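Local coordinates for protein sugar kinase, pfkB family (Thermotoga maritima, PDB 2AJR) that probably phosphorylates a sugar phosphate with ATP, as a pfkB-family kinase of the 1-phosphofructokinase kind, and binds magnesium, at residues N20-R25 / E103-I108; K80-E85 / T95-V100. All blocks are in the same frame, centred on the assembly; numbering follows the deposited sequence.

Contact 1: residues N20-R25 / E103-I108. With ACT (acetate ion), chain D.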
ATOM      1  N   ASN A  20       1.434   7.442  16.650  1.00 30.86           N
ATOM      2  CA  ASN A  20       1.740   6.733  15.406  1.00 30.61           C
ATOM      3  C   ASN A  20       0.512   6.628  14.482  1.00 31.09           C
ATOM      4  O   ASN A  20      -0.019   5.550  14.266  1.00 30.57           O
ATOM      5  CB  ASN A  20       2.293   5.348  15.747  1.00 29.43           C
ATOM      6  CG  ASN A  20       3.144   4.741  14.614  1.00 34.95           C
ATOM      7  OD1 ASN A  20       3.422   5.391  13.607  1.00 30.13           O
ATOM      8  ND2 ASN A  20       3.559   3.477  14.791  1.00 32.88           N
ATOM      9  N   PRO A  21       0.078   7.750  13.903  1.00 32.41           N
ATOM     10  CA  PRO A  21      -1.086   7.714  13.025  1.00 33.64           C
ATOM     11  C   PRO A  21      -0.857   6.903  11.778  1.00 34.01           C
ATOM     12  O   PRO A  21       0.287   6.633  11.424  1.00 35.31           O
ATOM     13  CB  PRO A  21      -1.250   9.175  12.593  1.00 33.68           C
ATOM     14  CG  PRO A  21      -0.463   9.963  13.564  1.00 34.78           C
ATOM     15  CD  PRO A  21       0.669   9.095  13.962  1.00 32.35           C
ATOM     16  N   ALA A  22      -1.937   6.545  11.085  1.00 33.94           N
ATOM     17  CA  ALA A  22      -1.800   5.844   9.814  1.00 33.32           C
ATOM     18  C   ALA A  22      -2.894   6.247   8.839  1.00 34.48           C
ATOM     19  O   ALA A  22      -3.966   6.652   9.251  1.00 37.65           O
ATOM     20  CB  ALA A  22      -1.803   4.347  10.039  1.00 30.89           C
ATOM     21  N   LEU A  23      -2.591   6.175   7.548  1.00 34.29           N
ATOM     22  CA  LEU A  23      -3.610   6.091   6.517  1.00 35.39           C
ATOM     23  C   LEU A  23      -3.953   4.624   6.318  1.00 35.50           C
ATOM     24  O   LEU A  23      -3.084   3.815   6.037  1.00 38.75           O
ATOM     25  CB  LEU A  23      -3.093   6.662   5.203  1.00 36.22           C
ATOM     26  CG  LEU A  23      -3.021   8.177   5.197  1.00 40.21           C
ATOM     27  CD1 LEU A  23      -2.129   8.656   4.074  1.00 45.55           C
ATOM     28  CD2 LEU A  23      -4.425   8.730   5.063  1.00 39.53           C
ATOM     29  N   ASP A  24      -5.216   4.276   6.480  1.00 35.25           N
ATOM     30  CA  ASP A  24      -5.659   2.911   6.307  1.00 35.83           C
ATOM     31  C   ASP A  24      -6.128   2.760   4.879  1.00 37.41           C
ATOM     32  O   ASP A  24      -7.039   3.468   4.444  1.00 40.27           O
ATOM     33  CB  ASP A  24      -6.810   2.585   7.262  1.00 33.94           C
ATOM     34  CG  ASP A  24      -6.340   2.264   8.656  1.00 39.33           C
ATOM     35  OD1 ASP A  24      -5.345   1.501   8.789  1.00 45.47           O
ATOM     36  OD2 ASP A  24      -6.970   2.770   9.628  1.00 46.82           O
ATOM     37  N   ARG A  25      -5.486   1.867   4.135  1.00 38.16           N
ATOM     38  CA  ARG A  25      -5.987   1.464   2.840  1.00 36.92           C
ATOM     39  C   ARG A  25      -6.678   0.118   2.949  1.00 36.05           C
ATOM     40  O   ARG A  25      -6.020  -0.920   3.058  1.00 34.38           O
ATOM     41  CB  ARG A  25      -4.868   1.378   1.814  1.00 38.11           C
ATOM     42  CG  ARG A  25      -5.407   0.931   0.426  1.00 45.49           C
ATOM     43  CD  ARG A  25      -4.707   1.619  -0.725  1.00 56.80           C
ATOM     44  NE  ARG A  25      -5.121   3.015  -0.888  1.00 63.00           N
ATOM     45  CZ  ARG A  25      -6.261   3.419  -1.453  1.00 62.80           C
ATOM     46  NH1 ARG A  25      -7.150   2.549  -1.924  1.00 64.89           N
ATOM     47  NH2 ARG A  25      -6.509   4.715  -1.549  1.00 60.04           N
ATOM     48  N   GLU A 103       7.725   9.823   6.559  1.00 39.50           N
ATOM     49  CA  GLU A 103       6.358   9.568   6.135  1.00 38.92           C
ATOM     50  C   GLU A 103       5.467   8.974   7.223  1.00 36.03           C
ATOM     51  O   GLU A 103       5.847   8.016   7.894  1.00 37.24           O
ATOM     52  CB  GLU A 103       6.363   8.635   4.928  1.00 39.30           C
ATOM     53  CG  GLU A 103       6.987   9.259   3.677  1.00 44.05           C
ATOM     54  CD  GLU A 103       6.101  10.311   2.993  1.00 41.76           C
ATOM     55  OE1 GLU A 103       4.863  10.197   3.086  1.00 47.23           O
ATOM     56  OE2 GLU A 103       6.653  11.237   2.353  1.00 42.62           O
ATOM     57  N   THR A 104       4.280   9.547   7.383  1.00 31.56           N
ATOM     58  CA  THR A 104       3.236   8.892   8.130  1.00 31.01           C
ATOM     59  C   THR A 104       2.941   7.550   7.454  1.00 32.56           C
ATOM     60  O   THR A 104       2.846   7.468   6.238  1.00 33.76           O
ATOM     61  CB  THR A 104       1.971   9.735   8.174  1.00 30.65           C
ATOM     62  OG1 THR A 104       2.204  10.895   8.985  1.00 28.51           O
ATOM     63  CG2 THR A 104       0.799   8.916   8.763  1.00 30.71           C
ATOM     64  N   ARG A 105       2.800   6.495   8.237  1.00 31.33           N
ATOM     65  CA  ARG A 105       2.670   5.168   7.662  1.00 32.74           C
ATOM     66  C   ARG A 105       1.359   4.964   6.917  1.00 34.38           C
ATOM     67  O   ARG A 105       0.346   5.551   7.256  1.00 34.09           O
ATOM     68  CB  ARG A 105       2.825   4.114   8.749  1.00 32.36           C
ATOM     69  CG  ARG A 105       1.687   4.052   9.764  1.00 27.06           C
ATOM     70  CD  ARG A 105       2.252   3.755  11.101  1.00 31.30           C
ATOM     71  NE  ARG A 105       1.268   3.661  12.176  1.00 36.11           N
ATOM     72  CZ  ARG A 105       0.820   2.522  12.701  1.00 32.86           C
ATOM     73  NH1 ARG A 105       1.232   1.354  12.243  1.00 37.40           N
ATOM     74  NH2 ARG A 105      -0.074   2.551  13.675  1.00 35.52           N
ATOM     75  N   GLU A 106       1.382   4.153   5.874  1.00 38.41           N
ATOM     76  CA  GLU A 106       0.145   3.709   5.261  1.00 39.91           C
ATOM     77  C   GLU A 106       0.046   2.230   5.582  1.00 39.16           C
ATOM     78  O   GLU A 106       0.925   1.467   5.204  1.00 39.41           O
ATOM     79  CB  GLU A 106       0.125   3.953   3.750  1.00 38.78           C
ATOM     80  CG  GLU A 106      -1.217   3.532   3.076  1.00 43.84           C
ATOM     81  CD  GLU A 106      -1.273   3.710   1.532  1.00 46.07           C
ATOM     82  OE1 GLU A 106      -0.246   3.487   0.853  1.00 61.33           O
ATOM     83  OE2 GLU A 106      -2.364   4.043   0.994  1.00 61.34           O
ATOM     84  N   ASN A 107      -0.999   1.839   6.314  1.00 37.73           N
ATOM     85  CA  ASN A 107      -1.280   0.431   6.577  1.00 35.85           C
ATOM     86  C   ASN A 107      -2.249  -0.125   5.555  1.00 36.52           C
ATOM     87  O   ASN A 107      -3.051   0.614   4.974  1.00 37.64           O
ATOM     88  CB  ASN A 107      -1.838   0.234   7.988  1.00 34.81           C
ATOM     89  CG  ASN A 107      -0.819   0.560   9.057  1.00 35.45           C
ATOM     90  OD1 ASN A 107       0.376   0.687   8.777  1.00 34.33           O
ATOM     91  ND2 ASN A 107      -1.282   0.721  10.274  1.00 31.49           N
ATOM     92  N   ILE A 108      -2.178  -1.435   5.351  1.00 35.73           N
ATOM     93  CA  ILE A 108      -2.997  -2.108   4.345  1.00 35.68           C
ATOM     94  C   ILE A 108      -3.816  -3.222   4.988  1.00 35.52           C
ATOM     95  O   ILE A 108      -3.280  -4.046   5.710  1.00 38.15           O
ATOM     96  CB  ILE A 108      -2.110  -2.666   3.209  1.00 35.35           C
ATOM     97  CG1 ILE A 108      -1.485  -1.496   2.427  1.00 34.25           C
ATOM     98  CG2 ILE A 108      -2.918  -3.559   2.296  1.00 31.80           C
ATOM     99  CD1 ILE A 108      -0.404  -1.884   1.473  1.00 34.86           C
TER
HETATM  100  C   ACT D 321      -5.239   1.451  12.704  1.00 39.16           C
HETATM  101  O   ACT D 321      -4.396   1.150  11.761  1.00 36.56           O
HETATM  102  OXT ACT D 321      -6.389   1.903  12.384  1.00 39.69           O
HETATM  103  CH3 ACT D 321      -4.899   1.341  14.163  1.00 32.50           C
HETATM  104  O   HOH W   1       2.712   7.127  11.428  1.00 25.85           O
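The guanidinium of R105 has the amide of N20 stacked over one face, the two planes 23° apart, with N20 ND2 above its rim. The methyl of A22 lies over the opposite face. At the edge, NE and NH2 of R105 both donate to one oxygen, N20 O, each at 3.1 Å. NH2 is tilted only slightly from that carbonyl plane, whereas NE sits well above it. R105 CG sits between its own N and C (chi1 69°), laying the chain back toward N20. R105 NH1 donates to F123 O, and N20 ND2 to P124 O and S155 OG. Strands 22-28 and 105-112 run parallel here, at the centre of the four-stranded sheet that forms the lid in pfkB kinases. L23 N donates to R105 O (3.0 Å), N107 N to L23 O (2.9 Å) and R25 N to N107 O (2.9 Å). Shortened to alanine, R105 would no longer reach N20 O or F123 O, and the N20 amide, unstacked, is likely to be less firmly held. A weak salt bridge joins R25 NE to E106 OE2 (3.5 Å), the carboxylate nearly perpendicular to the guanidinium. E106 has a stronger mate in R25 of the second subunit.

Contact 2: residues K80-E85 / T95-V100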
ATOM      1  N   LYS A  80       0.305  14.834   4.897  1.00 33.70           N
ATOM      2  CA  LYS A  80      -0.544  15.881   4.333  1.00 36.01           C
ATOM      3  C   LYS A  80      -1.929  15.357   4.013  1.00 35.17           C
ATOM      4  O   LYS A  80      -2.933  16.002   4.322  1.00 34.50           O
ATOM      5  CB  LYS A  80       0.066  16.487   3.057  1.00 37.23           C
ATOM      6  CG  LYS A  80      -0.919  17.373   2.277  1.00 36.39           C
ATOM      7  CD  LYS A  80      -0.215  18.423   1.393  1.00 42.54           C
ATOM      8  CE  LYS A  80      -1.216  19.274   0.567  1.00 45.03           C
ATOM      9  NZ  LYS A  80      -2.323  18.447  -0.090  1.00 51.38           N
ATOM     10  N   ILE A  81      -1.975  14.191   3.382  1.00 34.30           N
ATOM     11  CA  ILE A  81      -3.232  13.559   3.076  1.00 33.79           C
ATOM     12  C   ILE A  81      -4.014  13.316   4.362  1.00 32.99           C
ATOM     13  O   ILE A  81      -5.201  13.618   4.432  1.00 32.80           O
ATOM     14  CB  ILE A  81      -3.035  12.216   2.353  1.00 35.54           C
ATOM     15  CG1 ILE A  81      -2.365  12.423   0.998  1.00 33.09           C
ATOM     16  CG2 ILE A  81      -4.386  11.502   2.160  1.00 30.57           C
ATOM     17  CD1 ILE A  81      -1.859  11.102   0.396  1.00 37.43           C
ATOM     18  N   LEU A  82      -3.356  12.778   5.383  1.00 32.84           N
ATOM     19  CA  LEU A  82      -4.056  12.446   6.638  1.00 33.17           C
ATOM     20  C   LEU A  82      -4.741  13.670   7.226  1.00 34.11           C
ATOM     21  O   LEU A  82      -5.926  13.618   7.553  1.00 35.98           O
ATOM     22  CB  LEU A  82      -3.095  11.843   7.675  1.00 33.35           C
ATOM     23  CG  LEU A  82      -3.701  11.201   8.924  1.00 33.51           C
ATOM     24  CD1 LEU A  82      -3.051   9.840   9.209  1.00 40.06           C
ATOM     25  CD2 LEU A  82      -3.587  12.094  10.134  1.00 35.25           C
ATOM     26  N   VAL A  83      -4.010  14.779   7.331  1.00 32.53           N
ATOM     27  CA  VAL A  83      -4.522  15.950   8.022  1.00 31.12           C
ATOM     28  C   VAL A  83      -5.689  16.521   7.243  1.00 32.77           C
ATOM     29  O   VAL A  83      -6.703  16.921   7.830  1.00 31.22           O
ATOM     30  CB  VAL A  83      -3.415  17.030   8.256  1.00 31.43           C
ATOM     31  CG1 VAL A  83      -4.006  18.328   8.787  1.00 27.86           C
ATOM     32  CG2 VAL A  83      -2.365  16.503   9.220  1.00 28.63           C
ATOM     33  N   GLU A  84      -5.561  16.542   5.922  1.00 33.13           N
ATOM     34  CA  GLU A  84      -6.577  17.164   5.094  1.00 36.04           C
ATOM     35  C   GLU A  84      -7.830  16.324   5.079  1.00 35.11           C
ATOM     36  O   GLU A  84      -8.924  16.839   5.250  1.00 36.42           O
ATOM     37  CB  GLU A  84      -6.061  17.395   3.681  1.00 35.12           C
ATOM     38  CG  GLU A  84      -5.171  18.609   3.625  1.00 43.36           C
ATOM     39  CD  GLU A  84      -4.759  19.014   2.225  1.00 44.54           C
ATOM     40  OE1 GLU A  84      -5.285  18.435   1.230  1.00 59.59           O
ATOM     41  OE2 GLU A  84      -3.899  19.932   2.140  1.00 55.59           O
ATOM     42  N   GLU A  85      -7.666  15.021   4.901  1.00 35.07           N
ATOM     43  CA  GLU A  85      -8.797  14.112   4.953  1.00 35.02           C
ATOM     44  C   GLU A  85      -9.477  14.217   6.293  1.00 34.30           C
ATOM     45  O   GLU A  85     -10.692  14.265   6.363  1.00 35.50           O
ATOM     46  CB  GLU A  85      -8.367  12.665   4.669  1.00 34.85           C
ATOM     47  CG  GLU A  85      -8.063  12.401   3.188  1.00 37.59           C
ATOM     48  CD  GLU A  85      -9.211  12.813   2.284  1.00 42.22           C
ATOM     49  OE1 GLU A  85     -10.370  12.470   2.609  1.00 52.79           O
ATOM     50  OE2 GLU A  85      -8.970  13.507   1.271  1.00 47.73           O
ATOM     51  N   THR A  95      -7.022  19.638  14.668  1.00 36.35           N
ATOM     52  CA  THR A  95      -5.757  18.932  14.630  1.00 35.20           C
ATOM     53  C   THR A  95      -4.685  19.791  15.282  1.00 34.91           C
ATOM     54  O   THR A  95      -4.736  21.020  15.210  1.00 34.50           O
ATOM     55  CB  THR A  95      -5.365  18.595  13.194  1.00 36.63           C
ATOM     56  OG1 THR A  95      -5.067  19.795  12.480  1.00 31.72           O
ATOM     57  CG2 THR A  95      -6.511  17.818  12.496  1.00 33.70           C
ATOM     58  N   ASN A  96      -3.728  19.138  15.934  1.00 33.50           N
ATOM     59  CA  ASN A  96      -2.596  19.835  16.533  1.00 33.25           C
ATOM     60  C   ASN A  96      -1.377  18.905  16.558  1.00 31.73           C
ATOM     61  O   ASN A  96      -0.912  18.475  17.614  1.00 33.61           O
ATOM     62  CB  ASN A  96      -2.976  20.309  17.936  1.00 34.34           C
ATOM     63  CG  ASN A  96      -1.897  21.146  18.582  1.00 35.52           C
ATOM     64  OD1 ASN A  96      -1.157  21.867  17.907  1.00 43.62           O
ATOM     65  ND2 ASN A  96      -1.785  21.041  19.897  1.00 30.40           N
ATOM     66  N   PHE A  97      -0.900  18.569  15.375  1.00 29.36           N
ATOM     67  CA  PHE A  97       0.111  17.545  15.201  1.00 29.34           C
ATOM     68  C   PHE A  97       1.486  18.168  15.052  1.00 29.68           C
ATOM     69  O   PHE A  97       1.629  19.161  14.369  1.00 30.95           O
ATOM     70  CB  PHE A  97      -0.159  16.767  13.911  1.00 30.24           C
ATOM     71  CG  PHE A  97      -1.358  15.890  13.967  1.00 29.43           C
ATOM     72  CD1 PHE A  97      -1.364  14.765  14.766  1.00 36.53           C
ATOM     73  CD2 PHE A  97      -2.466  16.160  13.198  1.00 30.29           C
ATOM     74  CE1 PHE A  97      -2.476  13.939  14.830  1.00 36.37           C
ATOM     75  CE2 PHE A  97      -3.581  15.331  13.247  1.00 29.70           C
ATOM     76  CZ  PHE A  97      -3.580  14.218  14.070  1.00 32.08           C
ATOM     77  N   VAL A  98       2.509  17.557  15.625  1.00 29.89           N
ATOM     78  CA  VAL A  98       3.874  17.970  15.347  1.00 29.87           C
ATOM     79  C   VAL A  98       4.304  17.320  14.036  1.00 31.39           C
ATOM     80  O   VAL A  98       4.227  16.090  13.886  1.00 32.63           O
ATOM     81  CB  VAL A  98       4.815  17.533  16.461  1.00 31.31           C
ATOM     82  CG1 VAL A  98       6.268  17.639  16.013  1.00 26.44           C
ATOM     83  CG2 VAL A  98       4.539  18.352  17.691  1.00 31.48           C
ATOM     84  N   TYR A  99       4.756  18.150  13.101  1.00 31.90           N
ATOM     85  CA  TYR A  99       5.174  17.705  11.784  1.00 33.24           C
ATOM     86  C   TYR A  99       6.613  17.248  11.820  1.00 33.83           C
ATOM     87  O   TYR A  99       7.474  17.986  12.266  1.00 36.31           O
ATOM     88  CB  TYR A  99       4.990  18.833  10.767  1.00 33.71           C
ATOM     89  CG  TYR A  99       3.530  18.998  10.437  1.00 37.36           C
ATOM     90  CD1 TYR A  99       2.675  19.640  11.322  1.00 32.14           C
ATOM     91  CD2 TYR A  99       2.988  18.460   9.273  1.00 39.62           C
ATOM     92  CE1 TYR A  99       1.335  19.758  11.059  1.00 37.28           C
ATOM     93  CE2 TYR A  99       1.632  18.592   8.994  1.00 40.85           C
ATOM     94  CZ  TYR A  99       0.817  19.237   9.904  1.00 36.09           C
ATOM     95  OH  TYR A  99      -0.520  19.381   9.665  1.00 43.06           O
ATOM     96  N   VAL A 100       6.862  16.034  11.353  1.00 33.33           N
ATOM     97  CA  VAL A 100       8.179  15.431  11.429  1.00 33.43           C
ATOM     98  C   VAL A 100       8.702  15.169  10.022  1.00 34.79           C
ATOM     99  O   VAL A 100       7.952  15.219   9.058  1.00 35.96           O
ATOM    100  CB  VAL A 100       8.155  14.115  12.272  1.00 34.16           C
ATOM    101  CG1 VAL A 100       7.732  14.397  13.694  1.00 33.31           C
ATOM    102  CG2 VAL A 100       7.213  13.059  11.665  1.00 28.88           C
TER
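V83 reaches from helix 76-89 to three side chains of strand 93-100. Its CB, which points toward the strand, already lies 4.0 Å from Y99 OH. From there the two methyls part. CG1 is anti to the backbone N (chi1 171°); it is 3.7 Å from Y99 OH and 4.1 Å from T95 OG1. CG2 makes the closer approach to Y99, 3.4 Å from its OH. The same methyl touches the ring of F97, 4.0 Å from CD2. V83 and Y99 point at one another, and the phenol oxygen ends at the fork of the valine. F97 runs alongside V83 the other way. The helix and strand are the second and third elements of a beta-alpha-beta unit that starts with strand 68-75. Their segments run nearly antiparallel (167°), with axes 10.4 Å apart, as the return from helix to parallel strand requires. This unit lies at the edge of the large sheet, where 93-100 is the outermost strand within the chain. L82 adds a looser apolar contact, CD2 to F97 CZ at 4.5 Å. F97 also packs on L86 of helix 76-89 and on V74 of the neighbouring strand.

How the contacts relate
The centres of contacts 1 and 2 are about 12 Å apart. Both segments of contact 2 fall between the two strands of contact 1 in the sequence. The chain passes through 20-25, helix 76-89 and strand 93-100, then returns along 103-108. Contact 1 belongs to the four-stranded sheet, contact 2 to the edge of the large sheet and the helix packed there. Helix 76-89 joins the two: L82 CD1 packs against P21, A22 O and T104 CG2, and I81 meets L23. The small sheet is thus held against the main alpha/beta body. Both contacts also touch the second subunit, so this junction lies beside the dimer interface.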